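Local coordinates for protein enoyl-CoA hydratase (Thermus thermophilus, PDB 1WZ8) that probably catalyses the reversible hydration of 2-enoyl-CoA thioesters to 3-hydroxyacyl-CoA, as a hexameric member of the crotonase family, at residues E77-S82 with L238-F243; D95-P100 with G119-L124; L137-L142 with D150-L155; W156-G161 with H223-F228. All coordinates share one frame; numbering follows the deposited sequence.

Interaction 1: residues E77-S82 with L238-F243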
loop_
_atom_site.group_PDB
_atom_site.type_symbol
_atom_site.label_atom_id
_atom_site.label_comp_id
_atom_site.label_asym_id
_atom_site.label_seq_id
_atom_site.Cartn_x
_atom_site.Cartn_y
_atom_site.Cartn_z
ATOM N N GLU A 77 -22.064 -14.803 24.286
ATOM C CA GLU A 77 -22.449 -16.203 24.424
ATOM C C GLU A 77 -23.075 -16.728 23.137
ATOM O O GLU A 77 -22.854 -17.879 22.761
ATOM C CB GLU A 77 -23.425 -16.381 25.589
ATOM C CG GLU A 77 -22.796 -16.185 26.962
ATOM C CD GLU A 77 -21.780 -17.263 27.312
ATOM O OE1 GLU A 77 -21.502 -18.136 26.460
ATOM O OE2 GLU A 77 -21.256 -17.234 28.447
ATOM N N GLU A 78 -23.856 -15.884 22.467
ATOM C CA GLU A 78 -24.494 -16.276 21.218
ATOM C C GLU A 78 -23.436 -16.603 20.167
ATOM O O GLU A 78 -23.536 -17.602 19.449
ATOM C CB GLU A 78 -25.387 -15.153 20.688
ATOM C CG GLU A 78 -25.933 -15.447 19.300
ATOM C CD GLU A 78 -26.669 -14.277 18.684
ATOM O OE1 GLU A 78 -26.152 -13.143 18.738
ATOM O OE2 GLU A 78 -27.762 -14.498 18.125
ATOM N N MET A 79 -22.430 -15.739 20.078
ATOM C CA MET A 79 -21.332 -15.914 19.133
ATOM C C MET A 79 -20.605 -17.227 19.414
ATOM O O MET A 79 -20.306 -17.996 18.505
ATOM C CB MET A 79 -20.339 -14.757 19.273
ATOM C CG MET A 79 -20.913 -13.385 18.982
ATOM S SD MET A 79 -19.771 -12.062 19.457
ATOM C CE MET A 79 -18.434 -12.332 18.310
ATOM N N ARG A 80 -20.324 -17.467 20.690
ATOM C CA ARG A 80 -19.614 -18.664 21.131
ATOM C C ARG A 80 -20.349 -19.981 20.892
ATOM O O ARG A 80 -19.721 -21.028 20.753
ATOM C CB ARG A 80 -19.302 -18.554 22.627
ATOM C CG ARG A 80 -17.854 -18.237 22.961
ATOM C CD ARG A 80 -17.669 -18.104 24.470
ATOM N NE ARG A 80 -18.285 -19.215 25.196
ATOM C CZ ARG A 80 -17.845 -20.469 25.163
ATOM N NH1 ARG A 80 -16.774 -20.777 24.443
ATOM N NH2 ARG A 80 -18.482 -21.419 25.839
ATOM N N ALA A 81 -21.674 -19.926 20.845
ATOM C CA ALA A 81 -22.474 -21.132 20.686
ATOM C C ALA A 81 -22.903 -21.519 19.273
ATOM O O ALA A 81 -23.449 -22.607 19.072
ATOM C CB ALA A 81 -23.707 -21.032 21.584
ATOM N N SER A 82 -22.657 -20.657 18.294
ATOM C CA SER A 82 -23.066 -20.952 16.927
ATOM C C SER A 82 -22.148 -20.364 15.859
ATOM O O SER A 82 -21.790 -19.190 15.922
ATOM C CB SER A 82 -24.494 -20.444 16.708
ATOM O OG SER A 82 -24.817 -20.369 15.333
ATOM N N LEU A 238 -8.935 -12.928 13.398
ATOM C CA LEU A 238 -8.136 -13.605 14.417
ATOM C C LEU A 238 -8.875 -13.580 15.748
ATOM O O LEU A 238 -8.844 -14.551 16.499
ATOM C CB LEU A 238 -6.758 -12.945 14.573
ATOM C CG LEU A 238 -5.785 -13.207 13.418
ATOM C CD1 LEU A 238 -4.524 -12.384 13.613
ATOM C CD2 LEU A 238 -5.455 -14.699 13.345
ATOM N N GLU A 239 -9.545 -12.470 16.040
ATOM C CA GLU A 239 -10.307 -12.365 17.280
ATOM C C GLU A 239 -11.408 -13.416 17.299
ATOM O O GLU A 239 -11.595 -14.122 18.292
ATOM C CB GLU A 239 -10.963 -10.989 17.413
ATOM C CG GLU A 239 -11.767 -10.846 18.699
ATOM C CD GLU A 239 -12.692 -9.645 18.701
ATOM O OE1 GLU A 239 -12.379 -8.639 18.038
ATOM O OE2 GLU A 239 -13.734 -9.704 19.390
ATOM N N PHE A 240 -12.142 -13.521 16.199
ATOM C CA PHE A 240 -13.232 -14.484 16.131
ATOM C C PHE A 240 -12.736 -15.929 16.142
ATOM O O PHE A 240 -13.452 -16.835 16.583
ATOM C CB PHE A 240 -14.120 -14.185 14.918
ATOM C CG PHE A 240 -15.076 -13.034 15.143
ATOM C CD1 PHE A 240 -14.640 -11.856 15.748
ATOM C CD2 PHE A 240 -16.416 -13.142 14.784
ATOM C CE1 PHE A 240 -15.527 -10.805 15.998
ATOM C CE2 PHE A 240 -17.313 -12.095 15.029
ATOM C CZ PHE A 240 -16.866 -10.924 15.637
ATOM N N LEU A 241 -11.514 -16.160 15.676
ATOM C CA LEU A 241 -10.983 -17.515 15.718
ATOM C C LEU A 241 -10.761 -17.865 17.188
ATOM O O LEU A 241 -10.803 -19.031 17.578
ATOM C CB LEU A 241 -9.665 -17.609 14.953
ATOM C CG LEU A 241 -9.813 -17.865 13.454
ATOM C CD1 LEU A 241 -8.483 -17.615 12.747
ATOM C CD2 LEU A 241 -10.287 -19.306 13.239
ATOM N N GLY A 242 -10.540 -16.838 18.003
ATOM C CA GLY A 242 -10.310 -17.055 19.420
ATOM C C GLY A 242 -11.558 -17.413 20.210
ATOM O O GLY A 242 -11.464 -17.831 21.367
ATOM N N PHE A 243 -12.730 -17.259 19.601
ATOM C CA PHE A 243 -13.972 -17.575 20.299
ATOM C C PHE A 243 -14.149 -19.057 20.603
ATOM O O PHE A 243 -14.972 -19.430 21.441
ATOM C CB PHE A 243 -15.177 -17.036 19.520
ATOM C CG PHE A 243 -15.580 -15.647 19.933
ATOM C CD1 PHE A 243 -14.699 -14.579 19.783
ATOM C CD2 PHE A 243 -16.821 -15.415 20.523
ATOM C CE1 PHE A 243 -15.040 -13.303 20.216
ATOM C CE2 PHE A 243 -17.174 -14.140 20.961
ATOM C CZ PHE A 243 -16.281 -13.082 20.808
HETATM O O HOH W 1 -17.151 -21.465 20.631
#

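Interaction 2: residues D95-P100 with G119-L124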
loop_
_atom_site.group_PDB
_atom_site.type_symbol
_atom_site.label_atom_id
_atom_site.label_comp_id
_atom_site.label_asym_id
_atom_site.label_seq_id
_atom_site.Cartn_x
_atom_site.Cartn_y
_atom_site.Cartn_z
ATOM N N ASP A 95 -19.039 -3.635 9.988
ATOM C CA ASP A 95 -19.878 -2.499 9.614
ATOM C C ASP A 95 -20.047 -1.455 10.714
ATOM O O ASP A 95 -20.330 -0.294 10.431
ATOM C CB ASP A 95 -21.259 -2.979 9.147
ATOM C CG ASP A 95 -21.215 -3.648 7.782
ATOM O OD1 ASP A 95 -20.435 -3.193 6.925
ATOM O OD2 ASP A 95 -21.962 -4.617 7.560
ATOM N N LEU A 96 -19.876 -1.863 11.966
ATOM C CA LEU A 96 -20.012 -0.932 13.077
ATOM C C LEU A 96 -18.946 0.150 12.944
ATOM O O LEU A 96 -19.140 1.276 13.388
ATOM C CB LEU A 96 -19.844 -1.660 14.414
ATOM C CG LEU A 96 -20.102 -0.827 15.676
ATOM C CD1 LEU A 96 -21.550 -0.348 15.703
ATOM C CD2 LEU A 96 -19.811 -1.667 16.908
ATOM N N VAL A 97 -17.825 -0.204 12.322
ATOM C CA VAL A 97 -16.725 0.733 12.119
ATOM C C VAL A 97 -16.778 1.387 10.734
ATOM O O VAL A 97 -16.649 2.607 10.604
ATOM C CB VAL A 97 -15.359 0.019 12.307
ATOM C CG1 VAL A 97 -14.212 0.958 11.949
ATOM C CG2 VAL A 97 -15.221 -0.447 13.749
ATOM N N LEU A 98 -16.984 0.581 9.700
ATOM C CA LEU A 98 -17.039 1.108 8.339
ATOM C C LEU A 98 -18.299 1.917 8.076
ATOM O O LEU A 98 -18.295 2.834 7.255
ATOM C CB LEU A 98 -16.938 -0.035 7.328
ATOM C CG LEU A 98 -15.653 -0.863 7.406
ATOM C CD1 LEU A 98 -15.647 -1.895 6.282
ATOM C CD2 LEU A 98 -14.441 0.056 7.294
ATOM N N GLY A 99 -19.380 1.577 8.777
ATOM C CA GLY A 99 -20.625 2.296 8.595
ATOM C C GLY A 99 -20.411 3.786 8.762
ATOM O O GLY A 99 -20.698 4.567 7.854
ATOM N N PRO A 100 -19.912 4.215 9.926
ATOM C CA PRO A 100 -19.668 5.637 10.173
ATOM C C PRO A 100 -18.617 6.199 9.207
ATOM O O PRO A 100 -18.767 7.309 8.688
ATOM C CB PRO A 100 -19.186 5.654 11.619
ATOM C CG PRO A 100 -19.879 4.469 12.222
ATOM C CD PRO A 100 -19.718 3.427 11.157
ATOM N N GLY A 119 -18.222 -0.359 22.162
ATOM C CA GLY A 119 -18.567 1.012 22.499
ATOM C C GLY A 119 -17.470 1.966 22.060
ATOM O O GLY A 119 -17.736 3.032 21.496
ATOM N N LEU A 120 -16.225 1.587 22.325
ATOM C CA LEU A 120 -15.096 2.418 21.933
ATOM C C LEU A 120 -14.955 2.382 20.411
ATOM O O LEU A 120 -14.566 3.373 19.794
ATOM C CB LEU A 120 -13.810 1.921 22.595
ATOM C CG LEU A 120 -12.544 2.763 22.378
ATOM C CD1 LEU A 120 -12.753 4.187 22.909
ATOM C CD2 LEU A 120 -11.378 2.099 23.093
ATOM N N ALA A 121 -15.277 1.239 19.807
ATOM C CA ALA A 121 -15.187 1.105 18.354
ATOM C C ALA A 121 -16.072 2.141 17.666
ATOM O O ALA A 121 -15.650 2.815 16.717
ATOM C CB ALA A 121 -15.599 -0.307 17.926
ATOM N N LEU A 122 -17.299 2.269 18.155
ATOM C CA LEU A 122 -18.249 3.214 17.587
ATOM C C LEU A 122 -17.794 4.641 17.851
ATOM O O LEU A 122 -17.858 5.489 16.964
ATOM C CB LEU A 122 -19.641 2.983 18.185
ATOM C CG LEU A 122 -20.787 3.857 17.671
ATOM C CD1 LEU A 122 -20.896 3.725 16.157
ATOM C CD2 LEU A 122 -22.087 3.438 18.347
ATOM N N ALA A 123 -17.320 4.895 19.068
ATOM C CA ALA A 123 -16.848 6.222 19.457
ATOM C C ALA A 123 -15.692 6.697 18.589
ATOM O O ALA A 123 -15.652 7.861 18.165
ATOM C CB ALA A 123 -16.414 6.215 20.914
ATOM N N LEU A 124 -14.737 5.809 18.341
ATOM C CA LEU A 124 -13.577 6.167 17.533
ATOM C C LEU A 124 -13.823 6.136 16.026
ATOM O O LEU A 124 -13.053 6.719 15.264
ATOM C CB LEU A 124 -12.388 5.273 17.893
ATOM C CG LEU A 124 -11.918 5.365 19.350
ATOM C CD1 LEU A 124 -10.615 4.585 19.518
ATOM C CD2 LEU A 124 -11.727 6.831 19.746
#

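Interaction 3: residues L137-L142 with D150-L155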
loop_
_atom_site.group_PDB
_atom_site.type_symbol
_atom_site.label_atom_id
_atom_site.label_comp_id
_atom_site.label_asym_id
_atom_site.label_seq_id
_atom_site.Cartn_x
_atom_site.Cartn_y
_atom_site.Cartn_z
ATOM N N LEU A 137 -11.997 5.029 28.829
ATOM C CA LEU A 137 -11.902 4.455 27.488
ATOM C C LEU A 137 -11.004 3.225 27.550
ATOM O O LEU A 137 -9.843 3.309 27.959
ATOM C CB LEU A 137 -11.327 5.482 26.506
ATOM C CG LEU A 137 -12.056 6.829 26.475
ATOM C CD1 LEU A 137 -11.359 7.765 25.496
ATOM C CD2 LEU A 137 -13.513 6.629 26.074
ATOM N N LEU A 138 -11.538 2.084 27.137
ATOM C CA LEU A 138 -10.779 0.842 27.193
ATOM C C LEU A 138 -11.168 -0.142 26.095
ATOM O O LEU A 138 -12.345 -0.393 25.854
ATOM C CB LEU A 138 -10.994 0.194 28.562
ATOM C CG LEU A 138 -10.341 -1.145 28.918
ATOM C CD1 LEU A 138 -8.826 -1.041 28.906
ATOM C CD2 LEU A 138 -10.823 -1.544 30.290
ATOM N N ASP A 139 -10.170 -0.686 25.417
ATOM C CA ASP A 139 -10.436 -1.664 24.378
ATOM C C ASP A 139 -11.053 -2.857 25.109
ATOM O O ASP A 139 -12.143 -3.314 24.765
ATOM C CB ASP A 139 -9.142 -2.077 23.700
ATOM C CG ASP A 139 -9.355 -3.186 22.698
ATOM O OD1 ASP A 139 -9.818 -2.903 21.571
ATOM O OD2 ASP A 139 -9.077 -4.348 23.053
ATOM N N GLY A 140 -10.332 -3.355 26.112
ATOM C CA GLY A 140 -10.815 -4.448 26.942
ATOM C C GLY A 140 -10.826 -5.885 26.450
ATOM O O GLY A 140 -11.156 -6.788 27.219
ATOM N N HIS A 141 -10.449 -6.120 25.200
ATOM C CA HIS A 141 -10.494 -7.482 24.641
ATOM C C HIS A 141 -9.495 -8.458 25.304
ATOM O O HIS A 141 -9.805 -9.608 25.587
ATOM C CB HIS A 141 -10.218 -7.389 23.140
ATOM C CG HIS A 141 -11.409 -6.777 22.446
ATOM N ND1 HIS A 141 -11.460 -5.479 22.058
ATOM C CD2 HIS A 141 -12.612 -7.395 22.089
ATOM C CE1 HIS A 141 -12.667 -5.321 21.478
ATOM N NE2 HIS A 141 -13.378 -6.451 21.483
ATOM N N LEU A 142 -8.270 -8.015 25.561
ATOM C CA LEU A 142 -7.272 -8.885 26.174
ATOM C C LEU A 142 -7.732 -9.384 27.540
ATOM O O LEU A 142 -7.377 -10.484 27.962
ATOM C CB LEU A 142 -5.933 -8.152 26.290
ATOM C CG LEU A 142 -5.074 -8.129 25.014
ATOM C CD1 LEU A 142 -4.664 -9.551 24.648
ATOM C CD2 LEU A 142 -5.847 -7.489 23.866
ATOM N N ASP A 150 -11.933 -5.569 17.030
ATOM C CA ASP A 150 -13.150 -4.895 16.592
ATOM C C ASP A 150 -13.015 -3.440 16.150
ATOM O O ASP A 150 -14.014 -2.800 15.817
ATOM C CB ASP A 150 -14.262 -5.030 17.647
ATOM C CG ASP A 150 -13.974 -4.273 18.925
ATOM O OD1 ASP A 150 -12.980 -3.525 18.984
ATOM O OD2 ASP A 150 -14.765 -4.427 19.882
ATOM N N HIS A 151 -11.790 -2.922 16.126
ATOM C CA HIS A 151 -11.560 -1.548 15.680
ATOM C C HIS A 151 -10.124 -1.074 15.884
ATOM O O HIS A 151 -9.589 -0.328 15.064
ATOM C CB HIS A 151 -12.485 -0.561 16.414
ATOM C CG HIS A 151 -11.984 -0.164 17.769
ATOM N ND1 HIS A 151 -12.121 -0.968 18.879
ATOM C CD2 HIS A 151 -11.275 0.917 18.173
ATOM C CE1 HIS A 151 -11.514 -0.402 19.909
ATOM N NE2 HIS A 151 -10.991 0.742 19.506
ATOM N N ALA A 152 -9.510 -1.513 16.979
ATOM C CA ALA A 152 -8.168 -1.086 17.343
ATOM C C ALA A 152 -7.107 -1.137 16.261
ATOM O O ALA A 152 -6.357 -0.183 16.083
ATOM C CB ALA A 152 -7.693 -1.862 18.561
ATOM N N VAL A 153 -7.026 -2.244 15.539
ATOM C CA VAL A 153 -6.003 -2.344 14.519
ATOM C C VAL A 153 -6.259 -1.420 13.334
ATOM O O VAL A 153 -5.328 -1.068 12.617
ATOM C CB VAL A 153 -5.822 -3.806 14.075
ATOM C CG1 VAL A 153 -4.785 -3.908 12.965
ATOM C CG2 VAL A 153 -5.368 -4.631 15.278
ATOM N N LEU A 154 -7.507 -1.002 13.135
ATOM C CA LEU A 154 -7.798 -0.084 12.032
ATOM C C LEU A 154 -7.559 1.371 12.437
ATOM O O LEU A 154 -6.957 2.157 11.693
ATOM C CB LEU A 154 -9.259 -0.210 11.579
ATOM C CG LEU A 154 -9.644 0.736 10.430
ATOM C CD1 LEU A 154 -8.984 0.247 9.151
ATOM C CD2 LEU A 154 -11.155 0.790 10.252
ATOM N N LEU A 155 -8.021 1.715 13.634
ATOM C CA LEU A 155 -7.958 3.084 14.116
ATOM C C LEU A 155 -6.799 3.580 14.980
ATOM O O LEU A 155 -6.257 4.653 14.713
ATOM C CB LEU A 155 -9.277 3.402 14.837
ATOM C CG LEU A 155 -10.578 2.997 14.118
ATOM C CD1 LEU A 155 -11.785 3.317 14.996
ATOM C CD2 LEU A 155 -10.681 3.721 12.784
HETATM O O HOH W 2 -10.402 -3.649 18.836
#

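Interaction 4: residues W156-G161 with H223-F228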
loop_
_atom_site.group_PDB
_atom_site.type_symbol
_atom_site.label_atom_id
_atom_site.label_comp_id
_atom_site.label_asym_id
_atom_site.label_seq_id
_atom_site.Cartn_x
_atom_site.Cartn_y
_atom_site.Cartn_z
ATOM N N TRP A 156 -6.405 2.824 16.005
ATOM C CA TRP A 156 -5.354 3.296 16.915
ATOM C C TRP A 156 -3.993 3.755 16.382
ATOM O O TRP A 156 -3.498 4.806 16.791
ATOM C CB TRP A 156 -5.123 2.273 18.036
ATOM C CG TRP A 156 -6.217 2.259 19.066
ATOM C CD1 TRP A 156 -7.545 2.012 18.850
ATOM C CD2 TRP A 156 -6.073 2.479 20.476
ATOM N NE1 TRP A 156 -8.234 2.064 20.040
ATOM C CE2 TRP A 156 -7.356 2.348 21.052
ATOM C CE3 TRP A 156 -4.986 2.775 21.306
ATOM C CZ2 TRP A 156 -7.581 2.502 22.426
ATOM C CZ3 TRP A 156 -5.211 2.929 22.674
ATOM C CH2 TRP A 156 -6.500 2.791 23.216
ATOM N N PRO A 157 -3.365 2.991 15.476
ATOM C CA PRO A 157 -2.060 3.458 14.995
ATOM C C PRO A 157 -2.053 4.878 14.438
ATOM O O PRO A 157 -1.120 5.646 14.702
ATOM C CB PRO A 157 -1.690 2.419 13.938
ATOM C CG PRO A 157 -2.322 1.165 14.484
ATOM C CD PRO A 157 -3.690 1.669 14.911
ATOM N N LEU A 158 -3.078 5.221 13.661
ATOM C CA LEU A 158 -3.162 6.552 13.064
ATOM C C LEU A 158 -3.744 7.598 14.004
ATOM O O LEU A 158 -3.901 8.758 13.627
ATOM C CB LEU A 158 -3.979 6.520 11.772
ATOM C CG LEU A 158 -3.299 5.924 10.538
ATOM C CD1 LEU A 158 -4.244 6.013 9.344
ATOM C CD2 LEU A 158 -2.001 6.672 10.248
ATOM N N LEU A 159 -4.062 7.189 15.228
ATOM C CA LEU A 159 -4.603 8.121 16.207
ATOM C C LEU A 159 -3.562 8.482 17.260
ATOM O O LEU A 159 -3.306 9.664 17.509
ATOM C CB LEU A 159 -5.838 7.527 16.903
ATOM C CG LEU A 159 -7.138 7.429 16.096
ATOM C CD1 LEU A 159 -8.206 6.767 16.947
ATOM C CD2 LEU A 159 -7.602 8.817 15.667
ATOM N N VAL A 160 -2.950 7.467 17.862
ATOM C CA VAL A 160 -1.966 7.691 18.915
ATOM C C VAL A 160 -0.562 7.154 18.665
ATOM O O VAL A 160 0.325 7.333 19.500
ATOM C CB VAL A 160 -2.456 7.106 20.261
ATOM C CG1 VAL A 160 -3.763 7.766 20.667
ATOM C CG2 VAL A 160 -2.626 5.597 20.147
ATOM N N GLY A 161 -0.344 6.503 17.529
ATOM C CA GLY A 161 0.978 5.968 17.267
ATOM C C GLY A 161 1.076 4.560 17.816
ATOM O O GLY A 161 0.310 4.180 18.702
ATOM N N HIS A 223 -9.658 7.565 3.346
ATOM C CA HIS A 223 -8.934 6.616 2.514
ATOM C C HIS A 223 -7.671 6.176 3.261
ATOM O O HIS A 223 -7.063 5.158 2.919
ATOM C CB HIS A 223 -8.551 7.231 1.162
ATOM C CG HIS A 223 -9.583 7.030 0.094
ATOM N ND1 HIS A 223 -10.118 5.793 -0.198
ATOM C CD2 HIS A 223 -10.153 7.901 -0.770
ATOM C CE1 HIS A 223 -10.974 5.912 -1.199
ATOM N NE2 HIS A 223 -11.013 7.180 -1.564
ATOM N N TRP A 224 -7.260 6.947 4.267
ATOM C CA TRP A 224 -6.091 6.550 5.040
ATOM C C TRP A 224 -6.448 5.281 5.800
ATOM O O TRP A 224 -5.645 4.358 5.897
ATOM C CB TRP A 224 -5.663 7.639 6.026
ATOM C CG TRP A 224 -4.829 8.711 5.399
ATOM C CD1 TRP A 224 -5.271 9.768 4.656
ATOM C CD2 TRP A 224 -3.401 8.812 5.432
ATOM N NE1 TRP A 224 -4.209 10.521 4.225
ATOM C CE2 TRP A 224 -3.048 9.958 4.684
ATOM C CE3 TRP A 224 -2.384 8.047 6.019
ATOM C CZ2 TRP A 224 -1.719 10.358 4.508
ATOM C CZ3 TRP A 224 -1.056 8.446 5.844
ATOM C CH2 TRP A 224 -0.740 9.593 5.093
ATOM N N TYR A 225 -7.661 5.235 6.338
ATOM C CA TYR A 225 -8.104 4.054 7.061
ATOM C C TYR A 225 -8.402 2.914 6.084
ATOM O O TYR A 225 -8.035 1.771 6.328
ATOM C CB TYR A 225 -9.370 4.349 7.868
ATOM C CG TYR A 225 -9.169 5.205 9.097
ATOM C CD1 TYR A 225 -8.159 4.919 10.014
ATOM C CD2 TYR A 225 -10.037 6.266 9.380
ATOM C CE1 TYR A 225 -8.018 5.660 11.186
ATOM C CE2 TYR A 225 -9.905 7.011 10.546
ATOM C CZ TYR A 225 -8.898 6.701 11.445
ATOM O OH TYR A 225 -8.789 7.408 12.616
ATOM N N ARG A 226 -9.063 3.237 4.978
ATOM C CA ARG A 226 -9.425 2.226 3.997
ATOM C C ARG A 226 -8.220 1.461 3.462
ATOM O O ARG A 226 -8.329 0.277 3.150
ATOM C CB ARG A 226 -10.203 2.854 2.837
ATOM C CG ARG A 226 -11.515 3.512 3.258
ATOM C CD ARG A 226 -12.387 3.852 2.048
ATOM N NE ARG A 226 -13.579 4.606 2.431
ATOM C CZ ARG A 226 -13.681 5.928 2.362
ATOM N NH1 ARG A 226 -12.664 6.653 1.913
ATOM N NH2 ARG A 226 -14.798 6.531 2.754
ATOM N N SER A 227 -7.073 2.128 3.365
ATOM C CA SER A 227 -5.865 1.476 2.871
ATOM C C SER A 227 -5.390 0.357 3.802
ATOM O O SER A 227 -4.588 -0.485 3.409
ATOM C CB SER A 227 -4.743 2.508 2.697
ATOM O OG SER A 227 -5.043 3.426 1.662
ATOM N N PHE A 228 -5.898 0.349 5.033
ATOM C CA PHE A 228 -5.512 -0.654 6.020
ATOM C C PHE A 228 -6.673 -1.553 6.426
ATOM O O PHE A 228 -6.661 -2.149 7.501
ATOM C CB PHE A 228 -4.933 0.034 7.257
ATOM C CG PHE A 228 -3.617 0.719 7.002
ATOM C CD1 PHE A 228 -2.423 0.014 7.117
ATOM C CD2 PHE A 228 -3.576 2.052 6.594
ATOM C CE1 PHE A 228 -1.205 0.621 6.841
ATOM C CE2 PHE A 228 -2.354 2.672 6.313
ATOM C CZ PHE A 228 -1.168 1.956 6.432
#

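Interaction 1: residues E77-S82 with L238-F243
Met-79 and Phe-243 make a Met-aromatic contact that joins helix 73-81 of this crotonase fold to the chain around the end of helix 229-241. SD of Met-79 stands 4.6 Å from the centroid of the Phe-243 ring and 52° off its normal, an oblique approach. The bend at chi3 of Met-79 (66°) swings the methyl between two aromatic rings. CE lies 3.4 Å from CZ of Phe-243, and just as close to CZ of Phe-240, whose side chain crosses the methionine at about a right angle. Near the backbone, CB of Met-79 also touches, 3.6 Å from CE2 of Phe-243. Arg-80 contributes its aliphatic part: CG sits 3.9 Å from CD2 of Phe-243, and the guanidinium is turned only 25° from the ring plane. Its NE keeps a long salt bridge of 3.6 Å to OE1 of Glu-77. Around this patch, Leu-86 and Val-89 of helix 83-102 touch Met-79, while Leu-248 of helix 246-256 reaches both Arg-80 and Phe-243. With an alanine in place of Phe-243, one side of the Met-79 thioether would probably be left without its ring partner and the methyl freer to turn beside a gap. The backbones are linked by one water, which donates to Arg-80 O at 2.6 Å and to Phe-243 O at 3.1 Å.

Interaction 2: residues D95-P100 with G119-L124
Ala-121 is the first residue of 119-124 to meet the other helix: its CB points at the 95-100 segment and lies 4.2 Å from CG2 of Val-97. With CG1 of the valine anti to the backbone N (chi1 174°), CG2 is the branch left to meet the alanine. The small methyl suits two helix segments whose axes approach to 8.8 Å and run nearly parallel, 13° apart. The pair belongs to the crotonase fold, in which helix 83-102 leads into strand 107-111 and helix 118-125 leads from it, by way of strand 114-116, toward the parallel strand 128-132. Next along the chain, Leu-122 extends CD1 between residues one turn apart on the other helix. There CD1 is 4.2 Å from CD1 of Leu-96 and 4.1 Å from CG of Pro-100, and the leucine side chain crosses both at about a right angle. The same methyl lies 4.1 Å from Leu-96 O. This buried carbonyl has no hydrogen-bond partner in the model, because the residue four positions on is Pro-100, which has no N-H to offer, and the helix is kinked there. Beyond, Leu-96 touches His-39 and Leu-42 of helix 36-49, and Pro-100 touches Trp-46 of the same helix.

Interaction 3: residues L137-L142 with D150-L155
Asp-139, just past strand 136-138, reaches across to His-151 and Ala-152 with its OD1. Holding CG anti to the backbone N (chi1 175°), it brings OD1 to 3.4 Å from CE1 of His-151, the two side chains sliding past each other in opposite directions. CB of Ala-152 is the apolar neighbour of the same oxygen. A water ties the two segments together here: it donates to OD1 of Asp-139 at 2.9 Å and to OD1 of Asp-150 at 2.6 Å, while accepting from Ala-152 N. It therefore bridges two carboxylate oxygens that lie only 4.1 Å apart. The other oxygen, OD2 of Asp-139, takes the backbone N of His-141 at 3.1 Å, closing an Asx turn over Gly-140 at the head of helix 141-144. His-141 itself turns back on the aspartate, sending ND1 to OD1 of Asp-139 at 3.1 Å; the acceptor is nearly in the ring plane, yet it is met from above its own carboxylate plane. At the CE1-NE2 edge of the ring, Asp-150 OD2 is modelled doubtfully close, and nothing rests on it. Asp-150 OD1 has a firmer partner in ND1 of His-151, a bond of 2.7 Å and 164° on the syn side of the carboxylate. NE2 of His-141 bonds a 2-methyl-2,4-pentanediol molecule, probably from the crystallisation liquor. The diol held at His-141 may mark a pocket, and in this family that would probably be part of the acyl-CoA site.

Interaction 4: residues W156-G161 with H223-F228
Leu-158 of the short helix 157-160 packs against Trp-224 and Tyr-225, near the end of helix 211-226, where this chain borders other subunits of the hexamer. Its CG lies anti to the carbonyl carbon (chi1 -75°), which carries CD1 across to 4.0 Å from CB of Trp-224. The same methyl is 4.1 Å from CD1 of Tyr-225, and CB of Leu-158 reaches the tyrosine at CE1. One residue on, Leu-159 crosses Tyr-225 at about a right angle, with CD2 3.6 Å from the phenolic OH. Close by, the carbonyl O of Trp-224 is buried with no partner in the model, 4.1 Å from Leu-158 CD1. An alanine replacing Tyr-225 would probably leave Leu-158 and Leu-159 without the ring they share and open a gap between the two helices. The Trp-224 indole packs against the fourth subunit instead: NE1 bonds Val-153 O of that subunit, and the ring stacks on its Phe-228. Phe-228 of this chain stacks in turn on Trp-224 of the third subunit. The leucine-aromatic cluster thus backs a repeated Trp-Phe stack between subunits, consistent with the trimer interfaces of crotonase hexamers.

How the interactions relate
Interaction 3 touches each of the other three. Its His-151 NE2 makes a probable hydrogen bond of 3.1 Å with Trp-156 NE1 of interaction 4, and its Asp-150 O lies 3.4 Å from Val-97 CG2 of interaction 2. Toward interaction 1, Asp-150 N packs 3.3 Å from Glu-239 OE1. OE2 of that glutamate and NE2 of His-141 both bond a pentanediol O4, probably of one molecule, so residues of 137-142 and 238-243 meet at what is probably the active-site pocket. Interactions 1 and 4 do not touch and lie farthest apart, about 26 Å between centres. Along the chain, interactions 2, 3 and 4 all fall inside the loop closed by interaction 1.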